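Local coordinates for Poly(Beta-D-mannuronate) lyase (Pseudopedobacter saltans, PDB 7O79), which probably cleaves poly(beta-D-mannuronate), the mannuronate part of alginate, as a beta-helical lyase of polysaccharide lyase family 6, at residues K35-S40 / S65-A70; V90-S95 / L121-N126; I174-G179 / S212-R217; R182-G187 / G234-F239. All coordinates share one frame; numbering follows the deposited sequence.

Contact 1. Residues K35-S40 / S65-A70; sequences KILFNS and SLSFDA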
loop_
_atom_site.group_PDB
_atom_site.type_symbol
_atom_site.label_atom_id
_atom_site.label_comp_id
_atom_site.label_asym_id
_atom_site.label_seq_id
_atom_site.Cartn_x
_atom_site.Cartn_y
_atom_site.Cartn_z
ATOM N N LYS A 35 -19.956 18.799 -5.473
ATOM C CA LYS A 35 -18.845 18.761 -4.523
ATOM C C LYS A 35 -19.455 18.645 -3.135
ATOM O O LYS A 35 -19.984 19.618 -2.588
ATOM C CB LYS A 35 -17.967 19.999 -4.662
ATOM C CG LYS A 35 -16.844 20.124 -3.647
ATOM C CD LYS A 35 -16.194 21.508 -3.761
ATOM C CE LYS A 35 -14.947 21.660 -2.884
ATOM N NZ LYS A 35 -14.312 20.356 -2.480
ATOM N N ILE A 36 -19.397 17.452 -2.561
ATOM C CA ILE A 36 -20.018 17.189 -1.267
ATOM C C ILE A 36 -19.030 17.568 -0.168
ATOM O O ILE A 36 -18.020 16.882 0.029
ATOM C CB ILE A 36 -20.435 15.720 -1.161
ATOM C CG1 ILE A 36 -21.464 15.392 -2.238
ATOM C CG2 ILE A 36 -21.009 15.414 0.206
ATOM C CD1 ILE A 36 -21.804 13.926 -2.326
ATOM N N LEU A 37 -19.359 18.600 0.589
ATOM C CA LEU A 37 -18.568 18.994 1.741
ATOM C C LEU A 37 -19.343 18.554 2.985
ATOM O O LEU A 37 -20.176 19.257 3.481
ATOM C CB LEU A 37 -18.259 20.480 1.780
ATOM C CG LEU A 37 -17.492 21.129 0.637
ATOM C CD1 LEU A 37 -17.290 22.594 0.931
ATOM C CD2 LEU A 37 -16.171 20.438 0.323
ATOM N N PHE A 38 -19.037 17.367 3.468
ATOM C CA PHE A 38 -19.747 16.755 4.578
ATOM C C PHE A 38 -19.140 17.182 5.899
ATOM O O PHE A 38 -18.152 16.666 6.337
ATOM C CB PHE A 38 -19.694 15.246 4.386
ATOM C CG PHE A 38 -20.696 14.465 5.151
ATOM C CD1 PHE A 38 -21.806 15.047 5.715
ATOM C CD2 PHE A 38 -20.529 13.097 5.274
ATOM C CE1 PHE A 38 -22.713 14.288 6.405
ATOM C CE2 PHE A 38 -21.433 12.332 5.953
ATOM C CZ PHE A 38 -22.539 12.928 6.517
ATOM N N ASN A 39 -19.807 18.135 6.519
ATOM C CA ASN A 39 -19.361 18.720 7.747
ATOM C C ASN A 39 -20.417 18.833 8.794
ATOM O O ASN A 39 -20.293 19.655 9.660
ATOM C CB ASN A 39 -18.750 20.089 7.525
ATOM C CG ASN A 39 -19.768 21.127 7.105
ATOM O OD1 ASN A 39 -20.835 20.812 6.636
ATOM N ND2 ASN A 39 -19.413 22.375 7.274
ATOM N N SER A 40 -21.344 17.870 8.849
ATOM C CA SER A 40 -22.419 17.833 9.834
ATOM C C SER A 40 -21.847 17.653 11.236
ATOM O O SER A 40 -20.725 17.172 11.424
ATOM C CB SER A 40 -23.418 16.707 9.527
ATOM O OG SER A 40 -23.967 16.805 8.219
ATOM N N SER A 65 -17.219 15.095 -5.987
ATOM C CA SER A 65 -16.201 14.726 -5.011
ATOM C C SER A 65 -16.864 14.739 -3.647
ATOM O O SER A 65 -17.963 15.275 -3.481
ATOM C CB SER A 65 -15.001 15.679 -5.063
ATOM O OG SER A 65 -15.434 16.997 -4.749
ATOM N N LEU A 66 -16.180 14.141 -2.670
ATOM C CA LEU A 66 -16.680 14.017 -1.307
ATOM C C LEU A 66 -15.542 14.272 -0.337
ATOM O O LEU A 66 -14.460 13.697 -0.494
ATOM C CB LEU A 66 -17.263 12.621 -1.075
ATOM C CG LEU A 66 -17.462 12.128 0.360
ATOM C CD1 LEU A 66 -18.616 12.857 1.032
ATOM C CD2 LEU A 66 -17.723 10.623 0.355
ATOM N N SER A 67 -15.800 15.123 0.658
ATOM C CA SER A 67 -14.853 15.478 1.707
ATOM C C SER A 67 -15.511 15.260 3.061
ATOM O O SER A 67 -16.572 15.832 3.333
ATOM C CB SER A 67 -14.401 16.939 1.577
ATOM O OG SER A 67 -13.701 17.129 0.364
ATOM N N PHE A 68 -14.881 14.444 3.907
ATOM C CA PHE A 68 -15.298 14.279 5.299
ATOM C C PHE A 68 -14.621 15.386 6.099
ATOM O O PHE A 68 -13.410 15.336 6.312
ATOM C CB PHE A 68 -14.869 12.920 5.850
ATOM C CG PHE A 68 -15.542 11.726 5.210
ATOM C CD1 PHE A 68 -15.015 11.147 4.075
ATOM C CD2 PHE A 68 -16.668 11.157 5.779
ATOM C CE1 PHE A 68 -15.610 10.025 3.494
ATOM C CE2 PHE A 68 -17.262 10.035 5.212
ATOM C CZ PHE A 68 -16.733 9.473 4.064
ATOM N N ASP A 69 -15.378 16.391 6.543
ATOM C CA ASP A 69 -14.771 17.560 7.182
ATOM C C ASP A 69 -15.247 17.779 8.610
ATOM O O ASP A 69 -15.132 18.900 9.119
ATOM C CB ASP A 69 -15.015 18.832 6.364
ATOM C CG ASP A 69 -14.504 18.720 4.930
ATOM O OD1 ASP A 69 -13.521 17.988 4.683
ATOM O OD2 ASP A 69 -15.088 19.371 4.046
ATOM N N ALA A 70 -15.794 16.745 9.251
ATOM C CA ALA A 70 -16.111 16.753 10.674
ATOM C C ALA A 70 -16.149 15.306 11.156
ATOM O O ALA A 70 -16.295 14.384 10.340
ATOM C CB ALA A 70 -17.447 17.468 10.951
HETATM O O HOH W 1 -15.588 17.599 -1.739
#

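Contact 2. Residues V90-S95 / L121-N126; sequences VIQFNS and LFRGNN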
loop_
_atom_site.group_PDB
_atom_site.type_symbol
_atom_site.label_atom_id
_atom_site.label_comp_id
_atom_site.label_asym_id
_atom_site.label_seq_id
_atom_site.Cartn_x
_atom_site.Cartn_y
_atom_site.Cartn_z
ATOM N N VAL A 90 -10.796 12.348 -5.280
ATOM C CA VAL A 90 -12.238 12.136 -5.413
ATOM C C VAL A 90 -12.894 12.086 -4.035
ATOM O O VAL A 90 -13.929 12.716 -3.793
ATOM C CB VAL A 90 -12.522 10.861 -6.221
ATOM C CG1 VAL A 90 -13.992 10.542 -6.216
ATOM C CG2 VAL A 90 -12.005 11.024 -7.649
ATOM N N ILE A 91 -12.303 11.337 -3.115
ATOM C CA ILE A 91 -12.806 11.210 -1.753
ATOM C C ILE A 91 -11.694 11.637 -0.807
ATOM O O ILE A 91 -10.530 11.262 -1.002
ATOM C CB ILE A 91 -13.258 9.763 -1.464
ATOM C CG1 ILE A 91 -14.533 9.450 -2.247
ATOM C CG2 ILE A 91 -13.505 9.582 0.039
ATOM C CD1 ILE A 91 -14.792 7.998 -2.428
ATOM N N GLN A 92 -12.036 12.407 0.222
ATOM C CA GLN A 92 -11.007 12.904 1.125
ATOM C C GLN A 92 -11.463 12.843 2.578
ATOM O O GLN A 92 -12.534 13.354 2.922
ATOM C CB GLN A 92 -10.590 14.327 0.739
ATOM C CG GLN A 92 -9.335 14.790 1.458
ATOM C CD GLN A 92 -8.598 15.907 0.729
ATOM O OE1 GLN A 92 -8.649 16.008 -0.502
ATOM N NE2 GLN A 92 -7.932 16.768 1.493
ATOM N N PHE A 93 -10.645 12.199 3.425
ATOM C CA PHE A 93 -10.886 12.118 4.870
ATOM C C PHE A 93 -10.097 13.246 5.522
ATOM O O PHE A 93 -8.888 13.122 5.728
ATOM C CB PHE A 93 -10.446 10.768 5.438
ATOM C CG PHE A 93 -11.298 9.582 4.997
ATOM C CD1 PHE A 93 -11.046 8.936 3.793
ATOM C CD2 PHE A 93 -12.324 9.099 5.808
ATOM C CE1 PHE A 93 -11.817 7.841 3.385
ATOM C CE2 PHE A 93 -13.101 7.993 5.411
ATOM C CZ PHE A 93 -12.845 7.362 4.211
ATOM N N ASN A 94 -10.778 14.342 5.872
ATOM C CA ASN A 94 -10.124 15.500 6.475
ATOM C C ASN A 94 -10.322 15.591 7.982
ATOM O O ASN A 94 -9.916 16.587 8.583
ATOM C CB ASN A 94 -10.615 16.805 5.837
ATOM C CG ASN A 94 -10.078 16.999 4.442
ATOM O OD1 ASN A 94 -8.882 16.823 4.205
ATOM N ND2 ASN A 94 -10.956 17.383 3.510
ATOM N N SER A 95 -10.929 14.585 8.602
ATOM C CA SER A 95 -11.293 14.655 10.015
ATOM C C SER A 95 -11.007 13.286 10.628
ATOM O O SER A 95 -10.224 12.505 10.086
ATOM C CB SER A 95 -12.754 15.102 10.167
ATOM O OG SER A 95 -13.040 15.470 11.500
ATOM N N LEU A 121 -7.931 9.942 -0.353
ATOM C CA LEU A 121 -6.818 10.534 0.371
ATOM C C LEU A 121 -7.162 10.646 1.845
ATOM O O LEU A 121 -8.195 11.221 2.205
ATOM C CB LEU A 121 -6.448 11.914 -0.191
ATOM C CG LEU A 121 -5.320 12.595 0.588
ATOM C CD1 LEU A 121 -4.023 11.820 0.504
ATOM C CD2 LEU A 121 -5.110 14.049 0.132
ATOM N N PHE A 122 -6.302 10.092 2.698
ATOM C CA PHE A 122 -6.480 10.198 4.142
ATOM C C PHE A 122 -5.662 11.355 4.697
ATOM O O PHE A 122 -4.454 11.448 4.448
ATOM C CB PHE A 122 -6.085 8.896 4.835
ATOM C CG PHE A 122 -7.048 7.792 4.591
ATOM C CD1 PHE A 122 -8.117 7.610 5.450
ATOM C CD2 PHE A 122 -6.896 6.929 3.510
ATOM C CE1 PHE A 122 -9.026 6.587 5.245
ATOM C CE2 PHE A 122 -7.815 5.896 3.306
ATOM C CZ PHE A 122 -8.878 5.738 4.163
ATOM N N ARG A 123 -6.318 12.203 5.480
ATOM C CA ARG A 123 -5.690 13.388 6.036
ATOM C C ARG A 123 -6.302 13.691 7.409
ATOM O O ARG A 123 -6.750 14.803 7.694
ATOM C CB ARG A 123 -5.852 14.541 5.047
ATOM C CG ARG A 123 -5.024 15.725 5.324
ATOM C CD ARG A 123 -5.262 16.742 4.214
ATOM N NE ARG A 123 -5.027 18.101 4.683
ATOM C CZ ARG A 123 -5.690 18.681 5.686
ATOM N NH1 ARG A 123 -6.665 18.038 6.339
ATOM N NH2 ARG A 123 -5.388 19.927 6.029
ATOM N N GLY A 124 -6.321 12.682 8.271
ATOM C CA GLY A 124 -6.985 12.714 9.563
ATOM C C GLY A 124 -6.858 11.337 10.183
ATOM O O GLY A 124 -6.254 10.428 9.603
ATOM N N ASN A 125 -7.443 11.172 11.369
ATOM C CA ASN A 125 -7.117 10.005 12.182
ATOM C C ASN A 125 -8.271 9.031 12.390
ATOM O O ASN A 125 -9.447 9.399 12.415
ATOM C CB ASN A 125 -6.554 10.426 13.543
ATOM C CG ASN A 125 -5.448 11.438 13.408
ATOM O OD1 ASN A 125 -4.340 11.109 12.960
ATOM N ND2 ASN A 125 -5.723 12.671 13.801
ATOM N N ASN A 126 -7.905 7.765 12.549
ATOM C CA ASN A 126 -8.856 6.715 12.907
ATOM C C ASN A 126 -10.014 6.589 11.914
ATOM O O ASN A 126 -11.140 6.277 12.293
ATOM C CB ASN A 126 -9.371 6.920 14.335
ATOM C CG ASN A 126 -8.248 7.120 15.320
ATOM O OD1 ASN A 126 -7.721 8.221 15.474
ATOM N ND2 ASN A 126 -7.841 6.042 15.962
HETATM O O HOH W 2 -7.446 16.393 9.910
#

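Contact 3. Residues I174-G179 / S212-R217; sequences IFRIWG and SLKSNR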
loop_
_atom_site.group_PDB
_atom_site.type_symbol
_atom_site.label_atom_id
_atom_site.label_comp_id
_atom_site.label_asym_id
_atom_site.label_seq_id
_atom_site.Cartn_x
_atom_site.Cartn_y
_atom_site.Cartn_z
ATOM N N ILE A 174 -1.002 1.812 -5.980
ATOM C CA ILE A 174 -2.371 1.654 -5.487
ATOM C C ILE A 174 -2.508 2.284 -4.103
ATOM O O ILE A 174 -3.507 2.959 -3.812
ATOM C CB ILE A 174 -2.793 0.175 -5.492
ATOM C CG1 ILE A 174 -2.573 -0.443 -6.884
ATOM C CG2 ILE A 174 -4.271 0.058 -5.106
ATOM C CD1 ILE A 174 -3.089 0.427 -8.062
ATOM N N PHE A 175 -1.497 2.102 -3.247
ATOM C CA PHE A 175 -1.415 2.698 -1.916
ATOM C C PHE A 175 -0.054 3.367 -1.764
ATOM O O PHE A 175 0.970 2.739 -2.049
ATOM C CB PHE A 175 -1.555 1.634 -0.811
ATOM C CG PHE A 175 -2.962 1.116 -0.592
ATOM C CD1 PHE A 175 -3.466 0.075 -1.361
ATOM C CD2 PHE A 175 -3.743 1.621 0.444
ATOM C CE1 PHE A 175 -4.762 -0.429 -1.134
ATOM C CE2 PHE A 175 -5.035 1.116 0.695
ATOM C CZ PHE A 175 -5.535 0.087 -0.093
ATOM N N ARG A 176 -0.030 4.617 -1.299
ATOM C CA ARG A 176 1.210 5.272 -0.888
ATOM C C ARG A 176 1.006 5.855 0.511
ATOM O O ARG A 176 0.169 6.742 0.695
ATOM C CB ARG A 176 1.639 6.353 -1.894
ATOM C CG ARG A 176 2.936 7.070 -1.499
ATOM C CD ARG A 176 3.407 8.135 -2.523
ATOM N NE ARG A 176 2.509 9.284 -2.593
ATOM C CZ ARG A 176 2.410 10.095 -3.642
ATOM N NH1 ARG A 176 3.184 9.912 -4.708
ATOM N NH2 ARG A 176 1.560 11.113 -3.609
ATOM N N ILE A 177 1.756 5.347 1.495
ATOM C CA ILE A 177 1.534 5.659 2.910
ATOM C C ILE A 177 2.672 6.533 3.423
ATOM O O ILE A 177 3.725 6.037 3.842
ATOM C CB ILE A 177 1.389 4.402 3.778
ATOM C CG1 ILE A 177 0.495 3.364 3.090
ATOM C CG2 ILE A 177 0.907 4.791 5.192
ATOM C CD1 ILE A 177 -0.919 3.878 2.836
ATOM N N TRP A 178 2.427 7.839 3.473
ATOM C CA TRP A 178 3.334 8.752 4.145
ATOM C C TRP A 178 3.009 8.794 5.634
ATOM O O TRP A 178 1.984 8.269 6.089
ATOM C CB TRP A 178 3.214 10.160 3.569
ATOM C CG TRP A 178 3.739 10.337 2.164
ATOM C CD1 TRP A 178 4.790 9.686 1.573
ATOM C CD2 TRP A 178 3.238 11.257 1.194
ATOM N NE1 TRP A 178 4.967 10.142 0.274
ATOM C CE2 TRP A 178 4.028 11.113 0.024
ATOM C CE3 TRP A 178 2.199 12.206 1.202
ATOM C CZ2 TRP A 178 3.804 11.873 -1.131
ATOM C CZ3 TRP A 178 1.977 12.964 0.048
ATOM C CH2 TRP A 178 2.779 12.790 -1.102
ATOM N N GLY A 179 3.882 9.462 6.386
ATOM C CA GLY A 179 3.742 9.637 7.808
ATOM C C GLY A 179 5.082 9.531 8.486
ATOM O O GLY A 179 6.122 9.473 7.836
ATOM N N SER A 212 3.135 1.059 -1.444
ATOM C CA SER A 212 4.379 1.760 -1.149
ATOM C C SER A 212 4.278 2.303 0.269
ATOM O O SER A 212 3.597 3.304 0.512
ATOM C CB SER A 212 4.644 2.863 -2.169
ATOM O OG SER A 212 5.871 3.523 -1.910
ATOM N N LEU A 213 4.960 1.641 1.202
ATOM C CA LEU A 213 5.084 2.132 2.568
ATOM C C LEU A 213 6.255 3.106 2.653
ATOM O O LEU A 213 7.390 2.753 2.328
ATOM C CB LEU A 213 5.267 0.980 3.552
ATOM C CG LEU A 213 4.262 -0.175 3.422
ATOM C CD1 LEU A 213 4.495 -1.220 4.510
ATOM C CD2 LEU A 213 2.842 0.377 3.505
ATOM N N LYS A 214 5.978 4.322 3.107
ATOM C CA LYS A 214 6.976 5.365 3.319
ATOM C C LYS A 214 6.797 5.979 4.699
ATOM O O LYS A 214 6.724 7.200 4.859
ATOM C CB LYS A 214 6.866 6.430 2.233
ATOM C CG LYS A 214 7.330 5.958 0.853
ATOM C CD LYS A 214 7.231 7.094 -0.170
ATOM C CE LYS A 214 8.016 6.753 -1.446
ATOM N NZ LYS A 214 7.702 7.683 -2.576
ATOM N N SER A 215 6.682 5.122 5.712
ATOM C CA SER A 215 6.387 5.508 7.094
ATOM C C SER A 215 6.528 4.245 7.940
ATOM O O SER A 215 6.750 3.152 7.405
ATOM C CB SER A 215 4.985 6.105 7.251
ATOM O OG SER A 215 4.006 5.244 6.676
ATOM N N ASN A 216 6.336 4.392 9.262
ATOM C CA ASN A 216 6.491 3.289 10.215
ATOM C C ASN A 216 5.163 2.697 10.676
ATOM O O ASN A 216 4.101 3.318 10.592
ATOM C CB ASN A 216 7.260 3.715 11.483
ATOM C CG ASN A 216 8.635 4.256 11.194
ATOM O OD1 ASN A 216 9.121 4.193 10.066
ATOM N ND2 ASN A 216 9.299 4.749 12.229
ATOM N N ARG A 217 5.266 1.462 11.196
ATOM C CA ARG A 217 4.226 0.782 11.985
ATOM C C ARG A 217 2.939 0.542 11.215
ATOM O O ARG A 217 1.847 0.561 11.780
ATOM C CB ARG A 217 3.938 1.505 13.297
ATOM C CG ARG A 217 5.164 1.968 13.995
ATOM C CD ARG A 217 5.545 0.947 15.037
ATOM N NE ARG A 217 6.828 1.255 15.656
ATOM C CZ ARG A 217 7.531 0.398 16.391
ATOM N NH1 ARG A 217 7.085 -0.837 16.595
ATOM N NH2 ARG A 217 8.691 0.778 16.918
HETATM O O HOH W 3 7.147 10.042 -1.924
#

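Contact 4. Residues R182-G187 / G234-F239; sequences RSEETG and GRSGNF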
loop_
_atom_site.group_PDB
_atom_site.type_symbol
_atom_site.label_atom_id
_atom_site.label_comp_id
_atom_site.label_asym_id
_atom_site.label_seq_id
_atom_site.Cartn_x
_atom_site.Cartn_y
_atom_site.Cartn_z
ATOM N N ARG A 182 8.981 8.611 7.335
ATOM C CA ARG A 182 9.333 8.990 5.971
ATOM C C ARG A 182 10.825 9.295 5.867
ATOM O O ARG A 182 11.486 8.897 4.908
ATOM C CB ARG A 182 8.513 10.198 5.517
ATOM C CG ARG A 182 8.456 10.373 4.007
ATOM C CD ARG A 182 7.342 11.324 3.599
ATOM N NE ARG A 182 7.454 11.727 2.199
ATOM C CZ ARG A 182 6.670 12.627 1.616
ATOM N NH1 ARG A 182 5.711 13.223 2.311
ATOM N NH2 ARG A 182 6.844 12.931 0.337
ATOM N N SER A 183 11.348 10.003 6.863
ATOM C CA SER A 183 12.761 10.364 6.901
ATOM C C SER A 183 13.589 9.339 7.655
ATOM O O SER A 183 14.685 9.652 8.137
ATOM C CB SER A 183 12.949 11.761 7.501
ATOM O OG SER A 183 12.425 12.728 6.607
ATOM N N GLU A 184 13.042 8.132 7.809
ATOM C CA GLU A 184 13.740 6.913 8.178
ATOM C C GLU A 184 13.862 6.950 9.696
ATOM O O GLU A 184 14.711 6.272 10.283
ATOM C CB GLU A 184 15.129 6.813 7.533
ATOM C CG GLU A 184 15.154 6.774 5.981
ATOM C CD GLU A 184 14.153 5.845 5.283
ATOM O OE1 GLU A 184 13.622 4.889 5.883
ATOM O OE2 GLU A 184 13.957 6.062 4.064
ATOM N N GLU A 185 13.025 7.768 10.330
ATOM C CA GLU A 185 13.004 7.855 11.785
ATOM C C GLU A 185 12.766 6.481 12.411
ATOM O O GLU A 185 12.025 5.647 11.882
ATOM C CB GLU A 185 11.917 8.822 12.243
ATOM C CG GLU A 185 12.098 10.260 11.760
ATOM C CD GLU A 185 11.326 10.547 10.490
ATOM O OE1 GLU A 185 11.193 9.636 9.632
ATOM O OE2 GLU A 185 10.828 11.686 10.359
ATOM N N THR A 186 13.395 6.251 13.562
ATOM C CA THR A 186 13.283 4.975 14.256
ATOM C C THR A 186 12.638 5.112 15.630
ATOM O O THR A 186 12.783 4.218 16.461
ATOM C CB THR A 186 14.655 4.312 14.386
ATOM O OG1 THR A 186 15.496 5.118 15.218
ATOM C CG2 THR A 186 15.308 4.155 13.022
ATOM N N GLY A 187 11.920 6.210 15.890
ATOM C CA GLY A 187 11.169 6.343 17.122
ATOM C C GLY A 187 9.917 5.474 17.110
ATOM O O GLY A 187 9.613 4.792 16.131
ATOM N N GLY A 234 7.991 -1.978 1.154
ATOM C CA GLY A 234 8.424 -1.020 2.159
ATOM C C GLY A 234 9.540 -0.146 1.598
ATOM O O GLY A 234 10.709 -0.529 1.618
ATOM N N ARG A 235 9.192 1.009 1.039
ATOM C CA ARG A 235 10.195 1.870 0.403
ATOM C C ARG A 235 10.992 2.678 1.423
ATOM O O ARG A 235 12.216 2.814 1.296
ATOM C CB ARG A 235 9.516 2.817 -0.587
ATOM C CG ARG A 235 10.443 3.879 -1.182
ATOM C CD ARG A 235 11.616 3.284 -1.969
ATOM N NE ARG A 235 12.471 4.338 -2.501
ATOM C CZ ARG A 235 13.442 4.948 -1.823
ATOM N NH1 ARG A 235 13.747 4.567 -0.575
ATOM N NH2 ARG A 235 14.142 5.923 -2.413
ATOM N N SER A 236 10.304 3.254 2.404
ATOM C CA SER A 236 10.915 4.049 3.459
ATOM C C SER A 236 10.299 3.630 4.783
ATOM O O SER A 236 9.276 2.933 4.823
ATOM C CB SER A 236 10.719 5.557 3.224
ATOM O OG SER A 236 11.580 5.987 2.195
ATOM N N GLY A 237 10.933 4.051 5.878
ATOM C CA GLY A 237 10.399 3.764 7.195
ATOM C C GLY A 237 10.830 2.424 7.749
ATOM O O GLY A 237 11.601 1.663 7.148
ATOM N N ASN A 238 10.307 2.140 8.941
ATOM C CA ASN A 238 10.794 1.073 9.798
ATOM C C ASN A 238 9.630 0.421 10.539
ATOM O O ASN A 238 8.552 0.995 10.671
ATOM C CB ASN A 238 11.857 1.585 10.796
ATOM C CG ASN A 238 13.019 2.309 10.109
ATOM O OD1 ASN A 238 13.840 1.672 9.446
ATOM N ND2 ASN A 238 13.083 3.631 10.249
ATOM N N PHE A 239 9.869 -0.799 11.025
ATOM C CA PHE A 239 8.883 -1.551 11.822
ATOM C C PHE A 239 7.540 -1.691 11.096
ATOM O O PHE A 239 6.469 -1.410 11.642
ATOM C CB PHE A 239 8.702 -0.919 13.207
ATOM C CG PHE A 239 9.990 -0.451 13.824
ATOM C CD1 PHE A 239 10.870 -1.362 14.386
ATOM C CD2 PHE A 239 10.310 0.894 13.871
ATOM C CE1 PHE A 239 12.061 -0.936 14.950
ATOM C CE2 PHE A 239 11.491 1.318 14.435
ATOM C CZ PHE A 239 12.364 0.406 14.977
HETATM O O HOH W 4 10.391 8.650 2.085
HETATM O O HOH W 5 14.340 3.624 2.801
HETATM O O HOH W 6 13.799 2.472 5.472
HETATM O O HOH W 7 15.424 2.844 7.970
#

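Contact 1. Residues K35-S40 / S65-A70
Strands 35-38 and 65-68 run parallel, their axes 4.7 Å apart and only 10° out of line, with K35 beside S65 and F38 beside F68. The backbone bonds zigzag as parallel pairing requires: I36 donates its N to S65 O and accepts S67 N at its O, while F38 donates its N to S67 O. One further bond, D69 N to F38 O (2.8 Å), carries the pairing just past the strand ends.

K35, L37, S65 and S67 share the outer face. There a water joins both strands, accepting from K35 NZ, donating to I36 O, and bonded to S65 OG and to S67 OG (2.9 Å). Short hydroxyls suit S65 and S67 because they can reach a water held close to the backbone. K35 runs alongside S65, its CG 3.6 Å from S65 OG, before chi4 (21°) bends NZ back to that water. L37 CD2 lies 4.0 Å from D69 OD2, whereas D69 OD1 accepts from N94 ND2.

On the inner face, I36 CG2 meets L66 CD1 at 3.6 Å as the two branched chains cross obliquely. The F38 and F68 rings come closest at their CD2 atoms, 4.4 Å apart. Beyond the strands, the small methyl of A70 fits against S40 O at 3.3 Å.

This is the first turn-to-turn pairing on one face of a right-handed parallel beta-helix. Helix 8-17 covers the end, with L11 on I36 and I15 on F38; strands 48-52 and 73-83 meet the inner side chains, and F68 stacks on F93.

Contact 2. Residues V90-S95 / L121-N126
L121 pairs with Q92 across neighbouring coils of the parallel beta-helix, its N bonded to I91 O and its O taken by F93 N. Its CD2 lies 4.0 Å from Q92 CD, the two side chains running side by side on the outer face. The Q92 amide in turn sends NE2 to N94 OD1 (2.9 Å), in the carbonyl plane on a lone pair. Cut back to alanine, Q92 would probably leave N94 OD1 without that donor and take away the chain lying beside L121 CD2.

F122 turns inward and makes an offset stack with F93, centroids 4.5 Å apart and planes at 8°. Similar first torsions send both rings the same way, and flat phenyls suit the coil spacing; F68 continues the stack beyond F93, and F193 meets F122 edge-to-face.

R123 gives its N to F93 O. With CG swung away from the backbone N (chi1 -167°), its extended chain passes N94, CD coming 3.6 Å from N94 OD1. G124 follows where a beta carbon would run into S95 O, so glycine fits; its CA touches that oxygen at 3.3 Å. N125 turns away, its OD1 bonded to R152 N. One water donates to both R123 O and N94 O, 2.8 Å from each.

Contact 3. Residues I174-G179 / S212-R217
W178 lays the edge of its indole along the aliphatic chain of K214, with NE1 3.8 Å from K214 CD, which lies near the ring plane; the two side chains point the same way. A water in the ring plane accepts from W178 NE1 at 3.1 Å and also from K214 NZ. Over one face of the indole sits the R176 guanidinium, whose NH2 bonds to Y118 OH, and R182 adds a cation-pi contact. A broad aromatic with an N-H at its rim suits a place flanked by cations and water.

Beneath this outer surface, strands 175-177 and 212-214 pair in parallel, their axes 4.8 Å apart and 7° from aligned, as successive rungs of the beta-helix. S212 N bonds to F175 O, and I177 N to S212 O. Facing the interior, I177 CG1 packs on L213 CD2 at 3.8 Å, branched chains filling the space between coils.

I177 O is gripped twice, from opposite faces of its carbonyl plane: K214 N reaches it at 2.9 Å and S215 OG at 3.0 Å. Chi1 of 52° tucks the S215 hydroxyl between its own N and carbonyl carbon, close enough to reach back; N218 ND2 also bonds to this OG. G179, with phi at 141°, adopts a backbone shape that a beta carbon would obstruct, and its O lies 3.6 Å from S215 CB.

Contact 4. Residues R182-G187 / G234-F239
E184 OE1 takes the backbone N-H of G237 at 2.8 Å, met from above the carboxylate plane, and a water that also lies within bonding reach of G237 O sits close to the same oxygen. The other oxygen, OE2, lies 3.0 Å from S236 OG, a possible hydrogen bond, and has a water near it that also lies within reach of R235 O. A bend at chi2 (-45°) folds the glutamate down over the backbone where strand 230-236 ends. Glutamate suits the place because its two oxygens span successive residues; at G237, phi is 87° and a beta carbon would press on the preceding carbonyl. A leucine in place of E184 would probably leave the G237 N-H without its acceptor and the waters around the carboxylate without that partner.

N238 also grips the loop. Its ND2 donates to E185 O at 2.8 Å, coming from above that carbonyl's plane, and weakly to E184 O at 3.1 Å. T186 CG2 touches the same ND2 at 3.6 Å, while F239 brings CE2 to 3.8 Å from T186 O and makes a cation-pi contact with R217.

Loop 182-187 thus rests on a turn of the beta-helix through polar groups more than through apolar ones. A carboxylate reading backbone N-H and an amide reading backbone C=O are directional, so the loop, irregular as it is, is probably held in a defined position over this turn.

In the fold
All four contacts reach one parallel face of the beta-helix, contact 4 by way of a loop lying on it. Contacts 1 and 2 are consecutive, centres 10 Å apart, and strands 65-68 and 89-93 join them through probable bonds from Q92 N to L66 O and F68 N to Q92 O, both 2.8 Å. Strand 144-146 separates contact 2 from contact 3, whose centres are about 15 Å apart. Contacts 3 and 4 alternate along the chain, 9 Å between centres: N216 probably bonds through ND2 to E185 O (2.9 Å), tying the loop of contact 4 to the rung of contact 3. From contact 1, near the capped end, to contact 4 the centres span about 32 Å.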